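Local coordinates for chitin elicitor-binding protein (Oryza sativa subsp. japonica, PDB 5JCD), which binds chitin oligosaccharides from fungal cell walls through its extracellular LysM region and, as part of a receptor system, helps trigger rice defence responses, at residues C5-G10 with C70-D75; C13-L18 with L132-D137; N175-P180 with Q187-P192. All coordinates share one frame; numbering follows the deposited sequence.

Contact 1. Residues C5-G10 with C70-D75; sequences CAVASG and CRCNGD
A chi1 of -176° swings the sulfur of C5 away from its backbone N and beside its carbonyl carbon, while a chi1 of -71° sets that of C72 beside its own backbone N; the two meet in a disulfide, 2.1 Å from C5 SG to C72 SG. The C-S-S-C torsion of 82° costs the bridge little strain. V7 lies alongside it: CG2 is the branch that touches, 3.9 Å from C72 SG, and a small beta-branched valine suits this partly exposed spot beside a sulfur bridge.

Two backbone hydrogen bonds hold the loop near its two ends, one at C5 and one at G10. G10 N gives a nearly straight bond to C72 O, 2.9 Å away, while C5 N reaches D75 O at 3.2 Å from above the carbonyl plane. Beyond the first of these, the extended arm of R71 carries its guanidinium over G10, whose CA sits above the centre of one face, 3.7 Å from R71 CZ. Glycine fits here because its positive phi would press a beta carbon against the preceding carbonyl. G74 also has positive phi, which lets the chain turn sharply after the strand. N73 steadies that turn, its OD1 accepting from D75 N at 3.0 Å and also from the backbone N of V76. S9 packs its CB against the same turn.

The contact lies at the protein surface, with the disulfide as its buried heart. Residues 5-10 join strand 3-4 to strand 12-20, and 70-75 hold the end of strand 63-72 and the turn leading into strand 76-79. This is a beta hairpin with an Asx turn at N73, tied by a cystine to the loop 5-10.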
ATOM      1  N   CYS A   5       3.871   2.294  13.441  1.00 44.07           N
ATOM      2  CA  CYS A   5       3.443   1.099  14.158  1.00 38.49           C
ATOM      3  C   CYS A   5       4.199   1.025  15.475  1.00 41.32           C
ATOM      4  O   CYS A   5       5.429   1.095  15.485  1.00 45.44           O
ATOM      5  CB  CYS A   5       3.718  -0.167  13.343  1.00 34.83           C
ATOM      6  SG  CYS A   5       3.104  -1.679  14.109  1.00 50.22           S
ATOM      7  N   ALA A   6       3.467   0.851  16.574  1.00 38.67           N
ATOM      8  CA  ALA A   6       4.042   0.974  17.911  1.00 41.28           C
ATOM      9  C   ALA A   6       4.084  -0.328  18.733  1.00 46.45           C
ATOM     10  O   ALA A   6       4.483  -0.304  19.898  1.00 40.79           O
ATOM     11  CB  ALA A   6       3.278   2.031  18.686  1.00 31.87           C
ATOM     12  N   VAL A   7       3.691  -1.445  18.127  1.00 34.11           N
ATOM     13  CA  VAL A   7       3.680  -2.731  18.805  1.00 39.07           C
ATOM     14  C   VAL A   7       5.049  -3.379  18.774  1.00 46.30           C
ATOM     15  O   VAL A   7       5.978  -2.839  18.172  1.00 41.93           O
ATOM     16  CB  VAL A   7       2.659  -3.666  18.173  1.00 52.00           C
ATOM     17  CG1 VAL A   7       1.253  -3.010  18.194  1.00 26.74           C
ATOM     18  CG2 VAL A   7       3.075  -3.990  16.763  1.00 48.05           C
ATOM     19  N   ALA A   8       5.176  -4.547  19.401  1.00 44.63           N
ATOM     20  CA  ALA A   8       6.478  -5.195  19.503  1.00 40.82           C
ATOM     21  C   ALA A   8       7.072  -5.485  18.137  1.00 44.44           C
ATOM     22  O   ALA A   8       6.402  -6.016  17.238  1.00 42.78           O
ATOM     23  CB  ALA A   8       6.385  -6.483  20.300  1.00 33.35           C
ATOM     24  N   SER A   9       8.343  -5.137  18.005  1.00 34.17           N
ATOM     25  CA  SER A   9       9.091  -5.386  16.790  1.00 39.17           C
ATOM     26  C   SER A   9       9.016  -6.856  16.424  1.00 37.34           C
ATOM     27  O   SER A   9       9.128  -7.720  17.287  1.00 32.98           O
ATOM     28  CB  SER A   9      10.536  -4.965  16.978  1.00 38.52           C
ATOM     29  OG  SER A   9      11.279  -5.287  15.822  1.00 56.38           O
ATOM     30  N   GLY A  10       8.817  -7.131  15.141  1.00 39.43           N
ATOM     31  CA  GLY A  10       8.662  -8.496  14.667  1.00 37.57           C
ATOM     32  C   GLY A  10       7.205  -8.898  14.564  1.00 41.27           C
ATOM     33  O   GLY A  10       6.894  -9.961  14.043  1.00 49.58           O
ATOM     34  N   CYS A  70       2.298  -7.570   6.754  1.00 39.56           N
ATOM     35  CA  CYS A  70       2.986  -6.431   7.313  1.00 28.20           C
ATOM     36  C   CYS A  70       3.915  -6.850   8.450  1.00 35.71           C
ATOM     37  O   CYS A  70       3.577  -7.693   9.273  1.00 35.24           O
ATOM     38  CB  CYS A  70       1.961  -5.432   7.845  1.00 26.06           C
ATOM     39  SG  CYS A  70       2.695  -3.954   8.565  1.00 34.12           S
ATOM     40  N   ARG A  71       5.104  -6.272   8.475  1.00 38.37           N
ATOM     41  CA  ARG A  71       6.003  -6.423   9.606  1.00 42.29           C
ATOM     42  C   ARG A  71       6.312  -5.081  10.236  1.00 38.27           C
ATOM     43  O   ARG A  71       6.595  -4.106   9.530  1.00 42.61           O
ATOM     44  CB  ARG A  71       7.307  -7.112   9.202  1.00 46.65           C
ATOM     45  CG  ARG A  71       8.345  -7.082  10.297  1.00 48.94           C
ATOM     46  CD  ARG A  71       9.565  -7.953  10.014  1.00 53.76           C
ATOM     47  NE  ARG A  71      10.559  -7.832  11.089  1.00 60.13           N
ATOM     48  CZ  ARG A  71      10.986  -8.825  11.869  1.00 68.77           C
ATOM     49  NH1 ARG A  71      10.511 -10.062  11.732  1.00 68.82           N
ATOM     50  NH2 ARG A  71      11.899  -8.573  12.798  1.00 67.63           N
ATOM     51  N   CYS A  72       6.239  -5.032  11.564  1.00 36.89           N
ATOM     52  CA  CYS A  72       6.547  -3.820  12.308  1.00 44.34           C
ATOM     53  C   CYS A  72       7.993  -3.886  12.778  1.00 45.81           C
ATOM     54  O   CYS A  72       8.456  -4.937  13.207  1.00 41.93           O
ATOM     55  CB  CYS A  72       5.592  -3.659  13.492  1.00 42.54           C
ATOM     56  SG  CYS A  72       3.896  -3.238  13.013  1.00 50.45           S
ATOM     57  N   ASN A  73       8.735  -2.797  12.627  1.00 47.74           N
ATOM     58  CA  ASN A  73      10.097  -2.780  13.152  1.00 47.40           C
ATOM     59  C   ASN A  73      10.336  -1.982  14.426  1.00 48.20           C
ATOM     60  O   ASN A  73      11.481  -1.744  14.784  1.00 52.29           O
ATOM     61  CB  ASN A  73      11.112  -2.343  12.090  1.00 43.48           C
ATOM     62  CG  ASN A  73      10.955  -0.903  11.666  1.00 45.36           C
ATOM     63  OD1 ASN A  73      10.228  -0.119  12.277  1.00 40.01           O
ATOM     64  ND2 ASN A  73      11.707  -0.526  10.642  1.00 59.52           N
ATOM     65  N   GLY A  74       9.277  -1.538  15.085  1.00 50.94           N
ATOM     66  CA  GLY A  74       9.419  -0.752  16.300  1.00 48.07           C
ATOM     67  C   GLY A  74       9.058   0.703  16.080  1.00 50.65           C
ATOM     68  O   GLY A  74       8.671   1.407  17.018  1.00 45.88           O
ATOM     69  N   ASP A  75       9.166   1.138  14.826  1.00 39.86           N
ATOM     70  CA  ASP A  75       8.897   2.521  14.434  1.00 48.48           C
ATOM     71  C   ASP A  75       7.818   2.536  13.371  1.00 42.90           C
ATOM     72  O   ASP A  75       6.929   3.386  13.360  1.00 34.37           O
ATOM     73  CB  ASP A  75      10.144   3.204  13.860  1.00 53.62           C
ATOM     74  CG  ASP A  75      11.180   3.511  14.908  1.00 65.04           C
ATOM     75  OD1 ASP A  75      10.796   3.970  16.004  1.00 75.99           O
ATOM     76  OD2 ASP A  75      12.379   3.315  14.642  1.00 65.10           O
TER

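Contact 2. Residues C13-L18 with L132-D137; sequences CKSAIL and LPCSCD
C13 and C136 are joined by a disulfide, 2.0 Å from C13 SG to C136 SG, with a C-S-S-C torsion of -94°. On C13 the sulfur stands between the backbone N and the carbonyl carbon (chi1 63°), which directs it across to the other chain segment. Next to it the packing stays close: S15 OG lies 3.3 Å from C134 CB, where a small serine lets the segments approach, and C134 itself is bound through sulfur to C70.

The far end is looser. There I17 and L132 cross at about a right angle and meet through their methyls alone, I17 CD1 to L132 CD1 at 4.1 Å; branched aliphatic residues suit this buried position. On the hydrated side, a water sits between the backbones, giving hydrogen bonds to K14 O and, at 3.2 Å, to S135 O, and bonding to S15 OG at 2.8 Å. It thus bridges carbonyls that could not pair directly. S135 turns its own hydroxyl the other way, where its OG accepts from D137 N in an ST turn and bonds T4 O.

Weakly bonded strand 133-134 pairs with 76-79 in the mixed sheet that holds 12-20; cystine and water thus tie together two non-neighbouring parts of one beta sheet.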
ATOM      1  N   CYS A  13       1.082  -8.965  10.868  1.00 29.83           N
ATOM      2  CA  CYS A  13      -0.375  -8.932  10.660  1.00 32.48           C
ATOM      3  C   CYS A  13      -0.702  -8.800   9.163  1.00 37.35           C
ATOM      4  O   CYS A  13       0.193  -8.705   8.329  1.00 38.82           O
ATOM      5  CB  CYS A  13      -1.045  -7.784  11.453  1.00 28.79           C
ATOM      6  SG  CYS A  13      -0.540  -6.053  10.991  1.00 32.77           S
ATOM      7  N   LYS A  14      -1.988  -8.833   8.834  1.00 33.35           N
ATOM      8  CA  LYS A  14      -2.452  -8.623   7.471  1.00 34.98           C
ATOM      9  C   LYS A  14      -2.833  -7.141   7.181  1.00 35.38           C
ATOM     10  O   LYS A  14      -3.611  -6.544   7.917  1.00 27.04           O
ATOM     11  CB  LYS A  14      -3.635  -9.566   7.185  1.00 32.87           C
ATOM     12  CG  LYS A  14      -3.881  -9.788   5.695  1.00 54.32           C
ATOM     13  CD  LYS A  14      -4.870 -10.928   5.426  1.00 67.32           C
ATOM     14  CE  LYS A  14      -6.315 -10.460   5.271  1.00 68.15           C
ATOM     15  NZ  LYS A  14      -7.119 -10.496   6.534  1.00 66.25           N
ATOM     16  N   SER A  15      -2.292  -6.565   6.104  1.00 34.35           N
ATOM     17  CA  SER A  15      -2.624  -5.198   5.677  1.00 23.43           C
ATOM     18  C   SER A  15      -2.951  -5.199   4.197  1.00 32.28           C
ATOM     19  O   SER A  15      -2.958  -6.256   3.556  1.00 33.54           O
ATOM     20  CB  SER A  15      -1.442  -4.256   5.887  1.00 34.05           C
ATOM     21  OG  SER A  15      -1.130  -4.063   7.244  1.00 37.49           O
ATOM     22  N   ALA A  16      -3.205  -4.012   3.650  1.00 32.23           N
ATOM     23  CA  ALA A  16      -3.465  -3.870   2.216  1.00 34.38           C
ATOM     24  C   ALA A  16      -3.116  -2.487   1.668  1.00 30.28           C
ATOM     25  O   ALA A  16      -3.062  -1.517   2.420  1.00 34.36           O
ATOM     26  CB  ALA A  16      -4.954  -4.187   1.903  1.00 19.47           C
ATOM     27  N   ILE A  17      -2.900  -2.404   0.356  1.00 27.54           N
ATOM     28  CA  ILE A  17      -2.973  -1.125  -0.349  1.00 25.99           C
ATOM     29  C   ILE A  17      -4.151  -1.179  -1.300  1.00 24.74           C
ATOM     30  O   ILE A  17      -4.457  -2.229  -1.855  1.00 35.88           O
ATOM     31  CB  ILE A  17      -1.684  -0.792  -1.179  1.00 27.97           C
ATOM     32  CG1 ILE A  17      -1.413  -1.896  -2.225  1.00 31.76           C
ATOM     33  CG2 ILE A  17      -0.479  -0.564  -0.263  1.00 27.22           C
ATOM     34  CD1 ILE A  17      -0.189  -1.642  -3.191  1.00 21.55           C
ATOM     35  N   LEU A  18      -4.808  -0.047  -1.510  1.00 24.35           N
ATOM     36  CA  LEU A  18      -5.782   0.019  -2.590  1.00 31.13           C
ATOM     37  C   LEU A  18      -4.983   0.437  -3.828  1.00 35.21           C
ATOM     38  O   LEU A  18      -4.572   1.594  -3.969  1.00 34.59           O
ATOM     39  CB  LEU A  18      -6.906   1.007  -2.274  1.00 25.21           C
ATOM     40  CG  LEU A  18      -7.991   1.087  -3.342  1.00 36.89           C
ATOM     41  CD1 LEU A  18      -8.755  -0.253  -3.451  1.00 28.62           C
ATOM     42  CD2 LEU A  18      -8.950   2.259  -3.127  1.00 31.50           C
ATOM     43  N   LEU A 132       5.960  -1.244   1.097  1.00 35.16           N
ATOM     44  CA  LEU A 132       4.599  -0.693   1.185  1.00 34.73           C
ATOM     45  C   LEU A 132       4.215  -0.362   2.629  1.00 36.30           C
ATOM     46  O   LEU A 132       4.500  -1.130   3.569  1.00 38.67           O
ATOM     47  CB  LEU A 132       3.596  -1.679   0.592  1.00 30.18           C
ATOM     48  CG  LEU A 132       3.941  -2.122  -0.832  1.00 28.57           C
ATOM     49  CD1 LEU A 132       3.036  -3.234  -1.275  1.00 31.29           C
ATOM     50  CD2 LEU A 132       3.803  -0.927  -1.781  1.00 35.31           C
ATOM     51  N   PRO A 133       3.579   0.794   2.817  1.00 32.49           N
ATOM     52  CA  PRO A 133       3.265   1.248   4.171  1.00 28.69           C
ATOM     53  C   PRO A 133       2.117   0.462   4.827  1.00 37.88           C
ATOM     54  O   PRO A 133       1.095   0.148   4.206  1.00 30.38           O
ATOM     55  CB  PRO A 133       2.875   2.710   3.954  1.00 25.25           C
ATOM     56  CG  PRO A 133       2.281   2.720   2.586  1.00 23.62           C
ATOM     57  CD  PRO A 133       2.990   1.665   1.787  1.00 33.54           C
ATOM     58  N   CYS A 134       2.300   0.160   6.102  1.00 33.23           N
ATOM     59  CA  CYS A 134       1.324  -0.617   6.834  1.00 28.89           C
ATOM     60  C   CYS A 134       1.543  -0.429   8.316  1.00 33.06           C
ATOM     61  O   CYS A 134       2.453   0.276   8.736  1.00 29.48           O
ATOM     62  CB  CYS A 134       1.427  -2.115   6.476  1.00 23.36           C
ATOM     63  SG  CYS A 134       3.037  -2.910   6.814  1.00 32.09           S
ATOM     64  N   SER A 135       0.683  -1.066   9.100  1.00 29.75           N
ATOM     65  CA  SER A 135       0.810  -1.062  10.543  1.00 37.23           C
ATOM     66  C   SER A 135       0.026  -2.227  11.090  1.00 37.56           C
ATOM     67  O   SER A 135      -0.865  -2.768  10.413  1.00 33.50           O
ATOM     68  CB  SER A 135       0.265   0.233  11.140  1.00 36.95           C
ATOM     69  OG  SER A 135       0.391   0.235  12.554  1.00 34.17           O
ATOM     70  N   CYS A 136       0.330  -2.595  12.324  1.00 34.35           N
ATOM     71  CA  CYS A 136      -0.494  -3.574  13.004  1.00 42.02           C
ATOM     72  C   CYS A 136      -1.101  -2.949  14.273  1.00 40.38           C
ATOM     73  O   CYS A 136      -1.615  -3.670  15.123  1.00 37.33           O
ATOM     74  CB  CYS A 136       0.318  -4.825  13.339  1.00 36.12           C
ATOM     75  SG  CYS A 136       1.197  -5.618  11.926  1.00 41.09           S
ATOM     76  N   ASP A 137      -1.018  -1.620  14.414  1.00 32.34           N
ATOM     77  CA  ASP A 137      -1.577  -0.931  15.587  1.00 29.56           C
ATOM     78  C   ASP A 137      -3.059  -1.197  15.610  1.00 36.58           C
ATOM     79  O   ASP A 137      -3.686  -1.277  14.559  1.00 37.08           O
ATOM     80  CB  ASP A 137      -1.413   0.593  15.516  1.00 30.68           C
ATOM     81  CG  ASP A 137       0.014   1.063  15.746  1.00 40.13           C
ATOM     82  OD1 ASP A 137       0.786   0.364  16.436  1.00 45.43           O
ATOM     83  OD2 ASP A 137       0.361   2.142  15.216  1.00 43.99           O
TER
HETATM   84  O   HOH W   1      -3.274  -4.353   9.092  1.00 31.50           O

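Contact 3. Residues N175-P180 with Q187-P192; sequences NKIDDP and QILDVP
OD1 of N175 accepts the backbone N-H of D190 in the shortest polar bond here, 2.7 Å from D190 N to N175 OD1 and close to straight at 167°. The same amide also donates: N175 ND2 lies 2.9 Å from D190 O, although it approaches from above that carbonyl's plane. Asparagine suits the place because one flat group offers an acceptor and a donor together, and so it can read both the N-H and the C=O of a single strand residue. With CG anti to the carbonyl carbon (chi1 -68°), the amide is carried from the end of helix 168-174 to strand 188-193. ND2 also bonds L171 O within that helix.

Beside this polar pair lies an apolar one. I177 and L189 cross at about a right angle, their ends meeting at 3.7 Å from I177 CD1 to L189 CD2. The same methyl lies over one face of the N175 amide, 4.0 Å from L189 CD2 to N175 CG. Between N175 and I177 the chain passes K176, whose positive phi makes it the C-prime residue of the Schellman motif ending the helix.

Strand 145-150, helices 157-163 and 168-174, and strand 188-193 form the beta-alpha-alpha-beta fold of the C-terminal LysM domain; the contact joins its second helix to its last strand. The amide's donor and acceptor together fix its rotation and satisfy both polar backbone atoms of D190, whose carboxylate is probably kept ionised by its salt bridge to R174 and hydrogen bond to H146.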
ATOM      1  N   ASN A 175      -4.272   9.991  10.891  1.00 38.56           N
ATOM      2  CA  ASN A 175      -3.370  10.527   9.893  1.00 34.54           C
ATOM      3  C   ASN A 175      -2.786  11.899  10.189  1.00 36.71           C
ATOM      4  O   ASN A 175      -2.177  12.503   9.319  1.00 40.87           O
ATOM      5  CB  ASN A 175      -4.044  10.481   8.531  1.00 38.06           C
ATOM      6  CG  ASN A 175      -4.224   9.054   8.044  1.00 37.38           C
ATOM      7  OD1 ASN A 175      -3.279   8.460   7.536  1.00 32.55           O
ATOM      8  ND2 ASN A 175      -5.435   8.501   8.192  1.00 33.72           N
ATOM      9  N   LYS A 176      -2.964  12.362  11.428  1.00 51.65           N
ATOM     10  CA  LYS A 176      -2.498  13.671  11.885  1.00 45.34           C
ATOM     11  C   LYS A 176      -2.844  14.787  10.900  1.00 39.83           C
ATOM     12  O   LYS A 176      -1.979  15.511  10.436  1.00 39.52           O
ATOM     13  CB  LYS A 176      -1.000  13.663  12.190  1.00 49.77           C
ATOM     14  CG  LYS A 176      -0.545  12.475  12.995  1.00 58.91           C
ATOM     15  CD  LYS A 176       0.963  12.476  13.084  1.00 71.40           C
ATOM     16  CE  LYS A 176       1.498  11.290  13.865  1.00 82.88           C
ATOM     17  NZ  LYS A 176       1.990  10.225  12.921  1.00 84.60           N
ATOM     18  N   ILE A 177      -4.119  14.906  10.581  1.00 35.70           N
ATOM     19  CA  ILE A 177      -4.588  15.921   9.660  1.00 48.03           C
ATOM     20  C   ILE A 177      -5.277  17.017  10.453  1.00 52.98           C
ATOM     21  O   ILE A 177      -6.377  16.818  10.974  1.00 48.61           O
ATOM     22  CB  ILE A 177      -5.574  15.318   8.633  1.00 44.62           C
ATOM     23  CG1 ILE A 177      -4.832  14.413   7.648  1.00 31.62           C
ATOM     24  CG2 ILE A 177      -6.316  16.391   7.864  1.00 38.35           C
ATOM     25  CD1 ILE A 177      -5.786  13.539   6.827  1.00 30.58           C
ATOM     26  N   ASP A 178      -4.614  18.169  10.533  1.00 54.61           N
ATOM     27  CA  ASP A 178      -5.115  19.316  11.282  1.00 52.97           C
ATOM     28  C   ASP A 178      -6.288  19.931  10.549  1.00 57.90           C
ATOM     29  O   ASP A 178      -7.290  20.300  11.162  1.00 64.98           O
ATOM     30  CB  ASP A 178      -4.021  20.363  11.452  1.00 51.53           C
ATOM     31  CG  ASP A 178      -2.876  19.862  12.290  1.00 61.56           C
ATOM     32  OD1 ASP A 178      -3.127  19.087  13.246  1.00 60.49           O
ATOM     33  OD2 ASP A 178      -1.723  20.236  11.983  1.00 65.82           O
ATOM     34  N   ASP A 179      -6.146  20.072   9.235  1.00 50.98           N
ATOM     35  CA  ASP A 179      -7.182  20.706   8.433  1.00 42.01           C
ATOM     36  C   ASP A 179      -7.607  19.839   7.241  1.00 41.14           C
ATOM     37  O   ASP A 179      -6.879  19.730   6.248  1.00 40.25           O
ATOM     38  CB  ASP A 179      -6.698  22.089   7.973  1.00 38.61           C
ATOM     39  CG  ASP A 179      -7.787  22.900   7.276  1.00 43.96           C
ATOM     40  OD1 ASP A 179      -8.970  22.503   7.315  1.00 50.81           O
ATOM     41  OD2 ASP A 179      -7.458  23.963   6.711  1.00 58.04           O
ATOM     42  N   PRO A 180      -8.795  19.233   7.338  1.00 47.87           N
ATOM     43  CA  PRO A 180      -9.421  18.392   6.310  1.00 44.89           C
ATOM     44  C   PRO A 180      -9.457  19.088   4.961  1.00 44.93           C
ATOM     45  O   PRO A 180      -9.264  18.421   3.943  1.00 49.56           O
ATOM     46  CB  PRO A 180     -10.855  18.201   6.832  1.00 42.98           C
ATOM     47  CG  PRO A 180     -10.713  18.317   8.326  1.00 42.59           C
ATOM     48  CD  PRO A 180      -9.629  19.337   8.550  1.00 50.47           C
ATOM     49  N   GLN A 187      -2.402  12.305  -1.767  1.00 21.92           N
ATOM     50  CA  GLN A 187      -2.019  12.100  -0.372  1.00 35.47           C
ATOM     51  C   GLN A 187      -2.363  10.662   0.058  1.00 32.16           C
ATOM     52  O   GLN A 187      -3.456  10.165  -0.193  1.00 32.85           O
ATOM     53  CB  GLN A 187      -2.773  13.067   0.542  1.00 30.92           C
ATOM     54  CG  GLN A 187      -2.311  13.018   1.998  1.00 34.42           C
ATOM     55  CD  GLN A 187      -2.837  14.200   2.813  1.00 37.92           C
ATOM     56  OE1 GLN A 187      -3.508  15.090   2.280  1.00 39.63           O
ATOM     57  NE2 GLN A 187      -2.518  14.222   4.102  1.00 33.38           N
ATOM     58  N   ILE A 188      -1.417  10.018   0.713  1.00 36.16           N
ATOM     59  CA  ILE A 188      -1.569   8.654   1.159  1.00 38.40           C
ATOM     60  C   ILE A 188      -2.110   8.589   2.582  1.00 38.21           C
ATOM     61  O   ILE A 188      -1.458   9.033   3.516  1.00 37.78           O
ATOM     62  CB  ILE A 188      -0.219   7.928   1.131  1.00 35.88           C
ATOM     63  CG1 ILE A 188       0.430   8.074  -0.252  1.00 34.63           C
ATOM     64  CG2 ILE A 188      -0.393   6.482   1.534  1.00 26.12           C
ATOM     65  CD1 ILE A 188      -0.387   7.514  -1.394  1.00 22.71           C
ATOM     66  N   LEU A 189      -3.286   8.001   2.741  1.00 33.49           N
ATOM     67  CA  LEU A 189      -3.905   7.865   4.047  1.00 29.61           C
ATOM     68  C   LEU A 189      -3.817   6.418   4.586  1.00 29.15           C
ATOM     69  O   LEU A 189      -3.977   5.451   3.846  1.00 31.83           O
ATOM     70  CB  LEU A 189      -5.379   8.290   3.953  1.00 33.80           C
ATOM     71  CG  LEU A 189      -5.723   9.743   3.579  1.00 40.25           C
ATOM     72  CD1 LEU A 189      -7.229   9.995   3.632  1.00 42.26           C
ATOM     73  CD2 LEU A 189      -5.045  10.706   4.515  1.00 35.90           C
ATOM     74  N   ASP A 190      -3.602   6.308   5.890  1.00 31.59           N
ATOM     75  CA  ASP A 190      -3.658   5.056   6.636  1.00 30.52           C
ATOM     76  C   ASP A 190      -5.082   4.918   7.162  1.00 33.78           C
ATOM     77  O   ASP A 190      -5.463   5.606   8.096  1.00 30.71           O
ATOM     78  CB  ASP A 190      -2.671   5.087   7.809  1.00 22.15           C
ATOM     79  CG  ASP A 190      -2.776   3.849   8.739  1.00 40.76           C
ATOM     80  OD1 ASP A 190      -3.628   2.964   8.508  1.00 32.85           O
ATOM     81  OD2 ASP A 190      -2.007   3.776   9.723  1.00 39.76           O
ATOM     82  N   VAL A 191      -5.863   4.045   6.535  1.00 32.93           N
ATOM     83  CA  VAL A 191      -7.259   3.837   6.908  1.00 32.38           C
ATOM     84  C   VAL A 191      -7.455   2.583   7.772  1.00 33.95           C
ATOM     85  O   VAL A 191      -7.261   1.460   7.299  1.00 32.31           O
ATOM     86  CB  VAL A 191      -8.114   3.706   5.651  1.00 31.50           C
ATOM     87  CG1 VAL A 191      -9.574   3.705   6.017  1.00 33.89           C
ATOM     88  CG2 VAL A 191      -7.831   4.868   4.730  1.00 30.44           C
ATOM     89  N   PRO A 192      -7.795   2.764   9.053  1.00 35.11           N
ATOM     90  CA  PRO A 192      -7.956   1.569   9.893  1.00 38.71           C
ATOM     91  C   PRO A 192      -9.333   0.897   9.739  1.00 39.54           C
ATOM     92  O   PRO A 192     -10.282   1.261  10.423  1.00 34.62           O
ATOM     93  CB  PRO A 192      -7.772   2.115  11.316  1.00 35.39           C
ATOM     94  CG  PRO A 192      -7.957   3.597  11.217  1.00 33.41           C
ATOM     95  CD  PRO A 192      -8.109   3.995   9.785  1.00 31.95           C
TER

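Contacts 1 and 2 lie together, their centres 11 Å apart, and their segments alternate along the chain. The disulfide between C70 and C134 joins one directly to the other, and A6 N probably bonds D137 OD1. With the two cystines inside the contacts, this makes a cluster of three disulfides around neighbouring strands 12-20 and 63-72. Contact 3 follows later in sequence, within the C-terminal LysM domain, about 15 Å between centres from contact 2 and 20 Å from contact 1, touching neither. All three nevertheless reach one mixed sheet, since strand 145-150 pairs with both 12-20 and 188-193. Disulfide cluster and shared sheet thus join the N-terminal part of the chain to the C-terminal LysM domain.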